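Local coordinates for capsid fiber protein (Bacillus phage phi29, PDB 6QYY) that forms the trimeric head fibers of the phage capsid, its N-terminal base probably attaching each fiber to the head shell, at residues A7-N12 and K45-G50; S31-N36 and L77-D82; Y58-W63 and L110-S115. All blocks are in the same frame, centred on the assembly; numbering follows the deposited sequence.

In the fold
Of the three contacts only contact 2 spans the two five-stranded sheets of this helix-free chain; contact 1 belongs to the mixed sheet and contact 3 to the antiparallel one. Contact 1 lies at the end of strand 3-9, its centre about 15 Å from that of the chain. Contact 2, centred about 16 Å from contact 1, joins the exit of strand 28-32 to strand 76-79; Ser11 OG packs on Ser31 CB at 3.3 Å between the two. Contact 3, about 16 Å from contact 2 and 23 Å from contact 1 between centres, shares the antiparallel sheet with contact 2, where Leu77 CD1 packs on Leu110 CB at 3.7 Å, and meets the other subunits of the trimer.

Contact 1: residues A7-N12 and K45-G50; sequences ARAKSN and KDVDKG. With SO4 (sulfate ion), chain G.
The guanidinium group of Arg8 meets Gly50 at its edge: NH1 donates to Gly50 O at 3.0 Å, with the oxygen only 7° out of the guanidinium plane. With CG opposite the backbone N (chi1 -175°), CG and CD lie alongside the Gly50 carbonyl, and the bend at chi3 then turns the guanidinium so that NH1 reaches the oxygen. Asn12 OD1 accepts Lys49 N at 2.8 Å in a nearly straight bond (165° at the hydrogen), but the donor sits above the carbonyl plane rather than on a lone pair.

Between these two grips Gly50 N donates to Ala9 O at 2.6 Å. Strand 3-9 ends here, and the loop 45-50 leads into strand 52-57, its antiparallel neighbour in the mixed sheet, so the bond lies where the two strands begin to pair; Ala9 also bonds to Asp51 through the backbone. Ala9 CB points into the loop and packs on Val47 CG1 at 3.6 Å, while Lys49 CD passes 3.7 Å from Lys10 O. At the start of segment 45-50, Lys45 N donates to O4 of a sulfate, probably from the crystallisation liquor, at 2.8 Å; Val44 N is hydrogen-bonded to the same ion.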
loop_
_atom_site.group_PDB
_atom_site.type_symbol
_atom_site.label_atom_id
_atom_site.label_comp_id
_atom_site.label_asym_id
_atom_site.label_seq_id
_atom_site.Cartn_x
_atom_site.Cartn_y
_atom_site.Cartn_z
ATOM N N ALA A 7 -21.896 2.574 -3.580
ATOM C CA ALA A 7 -22.021 3.405 -2.399
ATOM C C ALA A 7 -23.098 4.442 -2.666
ATOM O O ALA A 7 -23.507 4.660 -3.807
ATOM C CB ALA A 7 -20.688 4.078 -2.057
ATOM N N ARG A 8 -23.554 5.082 -1.602
ATOM C CA ARG A 8 -24.480 6.200 -1.707
ATOM C C ARG A 8 -23.776 7.433 -1.165
ATOM O O ARG A 8 -23.121 7.370 -0.126
ATOM C CB ARG A 8 -25.782 5.929 -0.932
ATOM C CG ARG A 8 -26.829 7.012 -1.107
ATOM C CD ARG A 8 -28.168 6.639 -0.466
ATOM N NE ARG A 8 -28.673 5.317 -0.855
ATOM C CZ ARG A 8 -29.421 5.073 -1.930
ATOM N NH1 ARG A 8 -29.749 6.054 -2.760
ATOM N NH2 ARG A 8 -29.840 3.841 -2.181
ATOM N N ALA A 9 -23.889 8.550 -1.876
ATOM C CA ALA A 9 -23.306 9.796 -1.398
ATOM C C ALA A 9 -24.168 10.350 -0.275
ATOM O O ALA A 9 -25.355 10.624 -0.476
ATOM C CB ALA A 9 -23.200 10.804 -2.541
ATOM N N LYS A 10 -23.584 10.522 0.905
ATOM C CA LYS A 10 -24.349 11.094 2.004
ATOM C C LYS A 10 -24.350 12.616 1.988
ATOM O O LYS A 10 -25.186 13.233 2.655
ATOM C CB LYS A 10 -23.831 10.546 3.341
ATOM C CG LYS A 10 -22.846 11.395 4.095
ATOM C CD LYS A 10 -22.781 10.881 5.534
ATOM C CE LYS A 10 -21.910 11.751 6.426
ATOM N NZ LYS A 10 -22.079 11.420 7.876
ATOM N N SER A 11 -23.454 13.223 1.221
ATOM C CA SER A 11 -23.469 14.642 0.927
ATOM C C SER A 11 -22.824 14.794 -0.439
ATOM O O SER A 11 -22.265 13.838 -0.979
ATOM C CB SER A 11 -22.732 15.443 1.998
ATOM O OG SER A 11 -21.488 14.834 2.282
ATOM N N ASN A 12 -22.910 15.992 -1.011
ATOM C CA ASN A 12 -22.374 16.164 -2.354
ATOM C C ASN A 12 -20.878 15.861 -2.375
ATOM O O ASN A 12 -20.138 16.255 -1.471
ATOM C CB ASN A 12 -22.646 17.581 -2.857
ATOM C CG ASN A 12 -24.126 17.839 -3.101
ATOM O OD1 ASN A 12 -24.804 17.059 -3.779
ATOM N ND2 ASN A 12 -24.627 18.940 -2.563
ATOM N N LYS A 45 -15.054 11.139 -9.679
ATOM C CA LYS A 45 -16.227 11.724 -10.312
ATOM C C LYS A 45 -17.039 12.471 -9.270
ATOM O O LYS A 45 -16.826 12.348 -8.063
ATOM C CB LYS A 45 -17.085 10.672 -11.023
ATOM C CG LYS A 45 -17.530 9.496 -10.184
ATOM C CD LYS A 45 -18.039 8.373 -11.117
ATOM C CE LYS A 45 -18.292 7.068 -10.374
ATOM N NZ LYS A 45 -18.238 5.861 -11.261
ATOM N N ASP A 46 -17.969 13.265 -9.766
ATOM C CA ASP A 46 -18.850 14.079 -8.945
ATOM C C ASP A 46 -20.140 13.297 -8.695
ATOM O O ASP A 46 -20.722 12.751 -9.636
ATOM C CB ASP A 46 -19.132 15.390 -9.691
ATOM C CG ASP A 46 -19.883 16.417 -8.860
ATOM O OD1 ASP A 46 -21.065 16.180 -8.516
ATOM O OD2 ASP A 46 -19.313 17.509 -8.618
ATOM N N VAL A 47 -20.577 13.211 -7.438
ATOM C CA VAL A 47 -21.809 12.501 -7.087
ATOM C C VAL A 47 -22.706 13.433 -6.276
ATOM O O VAL A 47 -22.247 14.071 -5.322
ATOM C CB VAL A 47 -21.546 11.219 -6.280
ATOM C CG1 VAL A 47 -22.862 10.436 -6.123
ATOM C CG2 VAL A 47 -20.466 10.349 -6.948
ATOM N N ASP A 48 -23.988 13.483 -6.634
ATOM C CA ASP A 48 -24.926 14.318 -5.899
ATOM C C ASP A 48 -25.427 13.593 -4.656
ATOM O O ASP A 48 -25.592 12.369 -4.646
ATOM C CB ASP A 48 -26.105 14.717 -6.787
ATOM C CG ASP A 48 -25.666 15.505 -8.016
ATOM O OD1 ASP A 48 -24.543 16.067 -8.002
ATOM O OD2 ASP A 48 -26.442 15.558 -8.995
ATOM N N LYS A 49 -25.674 14.375 -3.606
ATOM C CA LYS A 49 -26.142 13.847 -2.328
ATOM C C LYS A 49 -27.327 12.905 -2.515
ATOM O O LYS A 49 -28.288 13.227 -3.217
ATOM C CB LYS A 49 -26.540 15.009 -1.407
ATOM C CG LYS A 49 -27.421 14.597 -0.234
ATOM C CD LYS A 49 -27.389 15.640 0.876
ATOM C CE LYS A 49 -28.600 15.518 1.777
ATOM N NZ LYS A 49 -28.508 16.428 2.951
ATOM N N GLY A 50 -27.250 11.736 -1.882
ATOM C CA GLY A 50 -28.287 10.737 -1.966
ATOM C C GLY A 50 -28.264 9.860 -3.199
ATOM O O GLY A 50 -29.069 8.930 -3.284
HETATM S S SO4 G . -15.967 7.990 -7.074
HETATM O O1 SO4 G . -15.047 7.457 -6.042
HETATM O O2 SO4 G . -16.421 6.864 -7.918
HETATM O O3 SO4 G . -17.144 8.625 -6.430
HETATM O O4 SO4 G . -15.246 8.988 -7.897
#

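Contact 2: residues S31-N36 and L77-D82; sequences SHAAEN and LTTGKD
Glu35 and Lys81 meet through the carboxylate of one and the methylenes of the other. Starting at its base, Glu35 CB lies 3.6 Å from Gly80 O. CG, turned opposite the backbone N (chi1 -173°), comes to 3.6 Å from Thr79 O, and the extended chain then carries CD over the Lys81 methylenes. Both carboxylate oxygens finish beside Lys81 CE, OE1 at 3.1 Å from it, whereas OE1 and Lys81 NZ remain 4.4 Å apart, beyond a salt bridge.

The direct backbone bond is nearly straight: Asn36 N donates to Thr79 O at 2.8 Å with 176° at the hydrogen. Water 2 donates to Thr79 O as well and to Asn36 OD1, and water 1 joins Ala33 O to Gly80 O. The Thr79 methyl CG2 fits against Ala34 O at 3.3 Å, and Thr79 OG1 bonds to Thr37 O. At the other end Asp82 O lies over one face of the His32 ring, 3.4 Å from ND1 at a poor angle for a bond; His32 NE2 takes Met14 N, and Asp82 O accepts from Arg17.

Residues leaving strand 28-32 of the mixed sheet are thus joined to Thr79 by one backbone bond and a water bridge, and to Gly80 by a second water, with the Thr79-Thr37 bond reinforcing the join, while Glu35 and Lys81 probably attract each other only at a distance.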
loop_
_atom_site.group_PDB
_atom_site.type_symbol
_atom_site.label_atom_id
_atom_site.label_comp_id
_atom_site.label_asym_id
_atom_site.label_seq_id
_atom_site.Cartn_x
_atom_site.Cartn_y
_atom_site.Cartn_z
ATOM N N SER A 31 -18.536 10.519 1.553
ATOM C CA SER A 31 -18.601 11.965 1.700
ATOM C C SER A 31 -17.162 12.444 1.711
ATOM O O SER A 31 -16.230 11.644 1.823
ATOM C CB SER A 31 -19.353 12.385 2.972
ATOM O OG SER A 31 -18.803 11.769 4.118
ATOM N N HIS A 32 -16.988 13.756 1.584
ATOM C CA HIS A 32 -15.659 14.335 1.701
ATOM C C HIS A 32 -15.047 13.988 3.047
ATOM O O HIS A 32 -15.688 14.138 4.093
ATOM C CB HIS A 32 -15.728 15.853 1.532
ATOM C CG HIS A 32 -16.053 16.271 0.139
ATOM N ND1 HIS A 32 -16.625 17.488 -0.164
ATOM C CD2 HIS A 32 -15.901 15.619 -1.037
ATOM C CE1 HIS A 32 -16.808 17.570 -1.470
ATOM N NE2 HIS A 32 -16.373 16.450 -2.023
ATOM N N ALA A 33 -13.798 13.525 3.017
ATOM C CA ALA A 33 -13.059 13.280 4.246
ATOM C C ALA A 33 -12.993 14.552 5.080
ATOM O O ALA A 33 -12.878 15.660 4.547
ATOM C CB ALA A 33 -11.648 12.781 3.925
ATOM N N ALA A 34 -13.101 14.389 6.394
ATOM C CA ALA A 34 -13.080 15.533 7.293
ATOM C C ALA A 34 -11.678 16.135 7.381
ATOM O O ALA A 34 -10.665 15.445 7.237
ATOM C CB ALA A 34 -13.567 15.129 8.690
ATOM N N GLU A 35 -11.633 17.439 7.630
ATOM C CA GLU A 35 -10.369 18.153 7.751
ATOM C C GLU A 35 -9.475 17.533 8.827
ATOM O O GLU A 35 -9.948 17.122 9.889
ATOM C CB GLU A 35 -10.656 19.618 8.070
ATOM C CG GLU A 35 -9.443 20.505 8.057
ATOM C CD GLU A 35 -9.779 21.933 8.420
ATOM O OE1 GLU A 35 -10.923 22.179 8.863
ATOM O OE2 GLU A 35 -8.907 22.810 8.254
ATOM N N ASN A 36 -8.175 17.440 8.519
ATOM C CA ASN A 36 -7.129 16.868 9.371
ATOM C C ASN A 36 -7.325 15.381 9.684
ATOM O O ASN A 36 -6.783 14.881 10.671
ATOM C CB ASN A 36 -6.983 17.664 10.676
ATOM C CG ASN A 36 -6.550 19.087 10.426
ATOM O OD1 ASN A 36 -5.517 19.332 9.803
ATOM N ND2 ASN A 36 -7.357 20.037 10.879
ATOM N N LEU A 77 1.173 16.313 3.302
ATOM C CA LEU A 77 -0.216 16.669 3.043
ATOM C C LEU A 77 -1.169 15.948 3.981
ATOM O O LEU A 77 -0.953 14.781 4.330
ATOM C CB LEU A 77 -0.597 16.318 1.596
ATOM C CG LEU A 77 0.226 17.027 0.527
ATOM C CD1 LEU A 77 -0.239 16.605 -0.865
ATOM C CD2 LEU A 77 0.120 18.551 0.669
ATOM N N THR A 78 -2.250 16.646 4.343
ATOM C CA THR A 78 -3.406 16.107 5.053
ATOM C C THR A 78 -4.677 16.635 4.394
ATOM O O THR A 78 -4.631 17.420 3.447
ATOM C CB THR A 78 -3.385 16.500 6.539
ATOM O OG1 THR A 78 -4.374 15.738 7.253
ATOM C CG2 THR A 78 -3.700 17.985 6.685
ATOM N N THR A 79 -5.824 16.205 4.911
ATOM C CA THR A 79 -7.103 16.673 4.398
ATOM C C THR A 79 -7.381 18.100 4.863
ATOM O O THR A 79 -7.260 18.409 6.052
ATOM C CB THR A 79 -8.217 15.744 4.873
ATOM O OG1 THR A 79 -7.894 14.401 4.521
ATOM C CG2 THR A 79 -9.543 16.122 4.232
ATOM N N GLY A 80 -7.742 18.972 3.925
ATOM C CA GLY A 80 -8.203 20.320 4.225
ATOM C C GLY A 80 -9.717 20.431 4.213
ATOM O O GLY A 80 -10.436 19.467 4.503
ATOM N N LYS A 81 -10.211 21.626 3.887
ATOM C CA LYS A 81 -11.650 21.847 3.754
ATOM C C LYS A 81 -12.198 21.178 2.491
ATOM O O LYS A 81 -11.527 21.115 1.457
ATOM C CB LYS A 81 -11.959 23.340 3.687
ATOM C CG LYS A 81 -11.276 24.209 4.732
ATOM C CD LYS A 81 -11.511 23.713 6.139
ATOM C CE LYS A 81 -11.100 24.768 7.176
ATOM N NZ LYS A 81 -11.785 26.072 6.993
ATOM N N ASP A 82 -13.451 20.704 2.576
ATOM C CA ASP A 82 -14.175 20.143 1.424
ATOM C C ASP A 82 -13.402 19.017 0.739
ATOM O O ASP A 82 -13.496 18.839 -0.483
ATOM C CB ASP A 82 -14.512 21.229 0.399
ATOM C CG ASP A 82 -15.296 22.383 1.004
ATOM O OD1 ASP A 82 -15.710 22.263 2.174
ATOM O OD2 ASP A 82 -15.490 23.408 0.315
HETATM O O HOH W 1 -12.787 18.254 4.365
HETATM O O HOH W 2 -5.840 20.587 7.427
#

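Contact 3: residues Y58-W63 and L110-S115; sequences YPLAAW and LVISRS
An antiparallel strand pair at the edge of the five-stranded antiparallel sheet forms this contact, with strand 62-66 outermost within the chain and strand 107-112 next to it. Trp63 and Leu110 make a hydrogen-bonded pair: Trp63 N donates to Leu110 O at 2.9 Å, and Leu110 N returns a bond to Trp63 O at 3.0 Å. Ala62 and Val111 form the neighbouring non-hydrogen-bonded pair, their CA atoms 4.4 Å apart. Beyond it Ile112 N donates to Ala61 O at 2.9 Å, with 169° at the hydrogen. Water 3 donates to that same carbonyl and to Ile112 O, so Ala61 O accepts two bonds.

The side chains divide between the two faces of the sheet, Ala62 and Val111 on one, Trp63 and Leu110 on the other. Ile112 brings its CD1 over the indole of Trp63, in a CH-pi contact 3.4 Å from the centroid of the five-membered ring and 12° off the ring normal. Its placement follows from chi1 of -62°, which sets CG1 beside the backbone N, from where the chain runs on over the ring. The same methyl lies 4.1 Å from Leu60 CD2, and the Leu60 and Ile112 side chains cross at about a right angle. Tyr41 meets the indole edge-to-face.

As befits the base of a trimeric fiber, neighbouring chains close over this edge through backbone hydrogen bonds, from Leu60 to the second subunit and from Ala62 to the third. Lys116 NZ of the second subunit is also hydrogen-bonded to Leu60 O of this chain, and Leu117 of that subunit packs on Trp63; Val3 of the third subunit packs on Ala62.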
loop_
_atom_site.group_PDB
_atom_site.type_symbol
_atom_site.label_atom_id
_atom_site.label_comp_id
_atom_site.label_asym_id
_atom_site.label_seq_id
_atom_site.Cartn_x
_atom_site.Cartn_y
_atom_site.Cartn_z
ATOM N N TYR A 58 -8.321 1.308 -7.107
ATOM C CA TYR A 58 -7.138 0.929 -7.865
ATOM C C TYR A 58 -5.939 0.764 -6.940
ATOM O O TYR A 58 -5.946 1.265 -5.809
ATOM C CB TYR A 58 -6.828 2.006 -8.917
ATOM C CG TYR A 58 -7.810 1.966 -10.065
ATOM C CD1 TYR A 58 -7.627 1.076 -11.114
ATOM C CD2 TYR A 58 -8.941 2.782 -10.076
ATOM C CE1 TYR A 58 -8.530 1.004 -12.169
ATOM C CE2 TYR A 58 -9.860 2.722 -11.141
ATOM C CZ TYR A 58 -9.640 1.827 -12.179
ATOM O OH TYR A 58 -10.519 1.735 -13.243
ATOM N N PRO A 59 -4.892 0.059 -7.385
ATOM C CA PRO A 59 -3.677 -0.069 -6.567
ATOM C C PRO A 59 -3.125 1.287 -6.152
ATOM O O PRO A 59 -3.221 2.274 -6.884
ATOM C CB PRO A 59 -2.704 -0.816 -7.491
ATOM C CG PRO A 59 -3.611 -1.653 -8.371
ATOM C CD PRO A 59 -4.827 -0.763 -8.612
ATOM N N LEU A 60 -2.566 1.328 -4.946
ATOM C CA LEU A 60 -2.150 2.577 -4.317
ATOM C C LEU A 60 -0.718 2.927 -4.700
ATOM O O LEU A 60 0.215 2.157 -4.436
ATOM C CB LEU A 60 -2.262 2.468 -2.800
ATOM C CG LEU A 60 -3.632 2.032 -2.263
ATOM C CD1 LEU A 60 -3.505 1.661 -0.784
ATOM C CD2 LEU A 60 -4.652 3.156 -2.468
ATOM N N ALA A 61 -0.538 4.095 -5.297
ATOM C CA ALA A 61 0.788 4.693 -5.359
ATOM C C ALA A 61 0.624 6.204 -5.270
ATOM O O ALA A 61 1.019 6.817 -4.273
ATOM C CB ALA A 61 1.531 4.286 -6.632
ATOM N N ALA A 62 0.005 6.806 -6.280
ATOM C CA ALA A 62 -0.199 8.249 -6.310
ATOM C C ALA A 62 -1.679 8.570 -6.505
ATOM O O ALA A 62 -2.422 7.806 -7.129
ATOM C CB ALA A 62 0.633 8.897 -7.423
ATOM N N TRP A 63 -2.103 9.702 -5.952
ATOM C CA TRP A 63 -3.465 10.210 -6.139
ATOM C C TRP A 63 -3.425 11.613 -6.723
ATOM O O TRP A 63 -2.484 12.369 -6.483
ATOM C CB TRP A 63 -4.240 10.283 -4.827
ATOM C CG TRP A 63 -4.773 9.005 -4.316
ATOM C CD1 TRP A 63 -4.900 7.821 -4.998
ATOM C CD2 TRP A 63 -5.267 8.773 -3.003
ATOM N NE1 TRP A 63 -5.445 6.865 -4.170
ATOM C CE2 TRP A 63 -5.670 7.422 -2.937
ATOM C CE3 TRP A 63 -5.392 9.573 -1.859
ATOM C CZ2 TRP A 63 -6.203 6.855 -1.771
ATOM C CZ3 TRP A 63 -5.931 9.010 -0.702
ATOM C CH2 TRP A 63 -6.317 7.665 -0.666
ATOM N N LEU A 110 0.121 13.507 -5.513
ATOM C CA LEU A 110 0.785 13.173 -4.257
ATOM C C LEU A 110 1.038 11.679 -4.178
ATOM O O LEU A 110 0.295 10.873 -4.748
ATOM C CB LEU A 110 -0.039 13.595 -3.039
ATOM C CG LEU A 110 -1.423 12.949 -2.882
ATOM C CD1 LEU A 110 -1.360 11.699 -1.966
ATOM C CD2 LEU A 110 -2.426 13.958 -2.343
ATOM N N VAL A 111 2.095 11.328 -3.466
ATOM C CA VAL A 111 2.463 9.941 -3.236
ATOM C C VAL A 111 1.911 9.541 -1.874
ATOM O O VAL A 111 2.176 10.204 -0.865
ATOM C CB VAL A 111 3.991 9.759 -3.288
ATOM C CG1 VAL A 111 4.374 8.384 -2.766
ATOM C CG2 VAL A 111 4.521 9.958 -4.696
ATOM N N ILE A 112 1.147 8.459 -1.839
ATOM C CA ILE A 112 0.542 8.023 -0.586
ATOM C C ILE A 112 1.623 7.473 0.339
ATOM O O ILE A 112 2.395 6.578 -0.035
ATOM C CB ILE A 112 -0.544 6.974 -0.856
ATOM C CG1 ILE A 112 -1.652 7.580 -1.709
ATOM C CG2 ILE A 112 -1.095 6.420 0.453
ATOM C CD1 ILE A 112 -2.392 6.527 -2.554
ATOM N N SER A 113 1.669 8.000 1.562
ATOM C CA SER A 113 2.702 7.641 2.528
ATOM C C SER A 113 2.306 8.174 3.898
ATOM O O SER A 113 1.988 9.360 4.028
ATOM C CB SER A 113 4.059 8.214 2.099
ATOM O OG SER A 113 5.058 7.975 3.080
ATOM N N ARG A 114 2.302 7.328 4.927
ATOM C CA ARG A 114 1.968 7.841 6.250
ATOM C C ARG A 114 3.168 8.454 6.965
ATOM O O ARG A 114 2.997 8.999 8.061
ATOM C CB ARG A 114 1.331 6.738 7.105
ATOM C CG ARG A 114 -0.166 6.545 6.811
ATOM C CD ARG A 114 -1.031 7.541 7.577
ATOM N NE ARG A 114 -0.858 7.415 9.024
ATOM C CZ ARG A 114 -0.300 8.341 9.805
ATOM N NH1 ARG A 114 0.144 9.485 9.289
ATOM N NH2 ARG A 114 -0.180 8.123 11.112
ATOM N N SER A 115 4.359 8.409 6.373
ATOM C CA SER A 115 5.545 9.026 6.958
ATOM C C SER A 115 5.891 10.331 6.242
ATOM O O SER A 115 5.770 10.438 5.017
ATOM C CB SER A 115 6.740 8.069 6.909
ATOM O OG SER A 115 6.860 7.468 5.630
HETATM O O HOH W 3 2.601 5.372 -2.433
#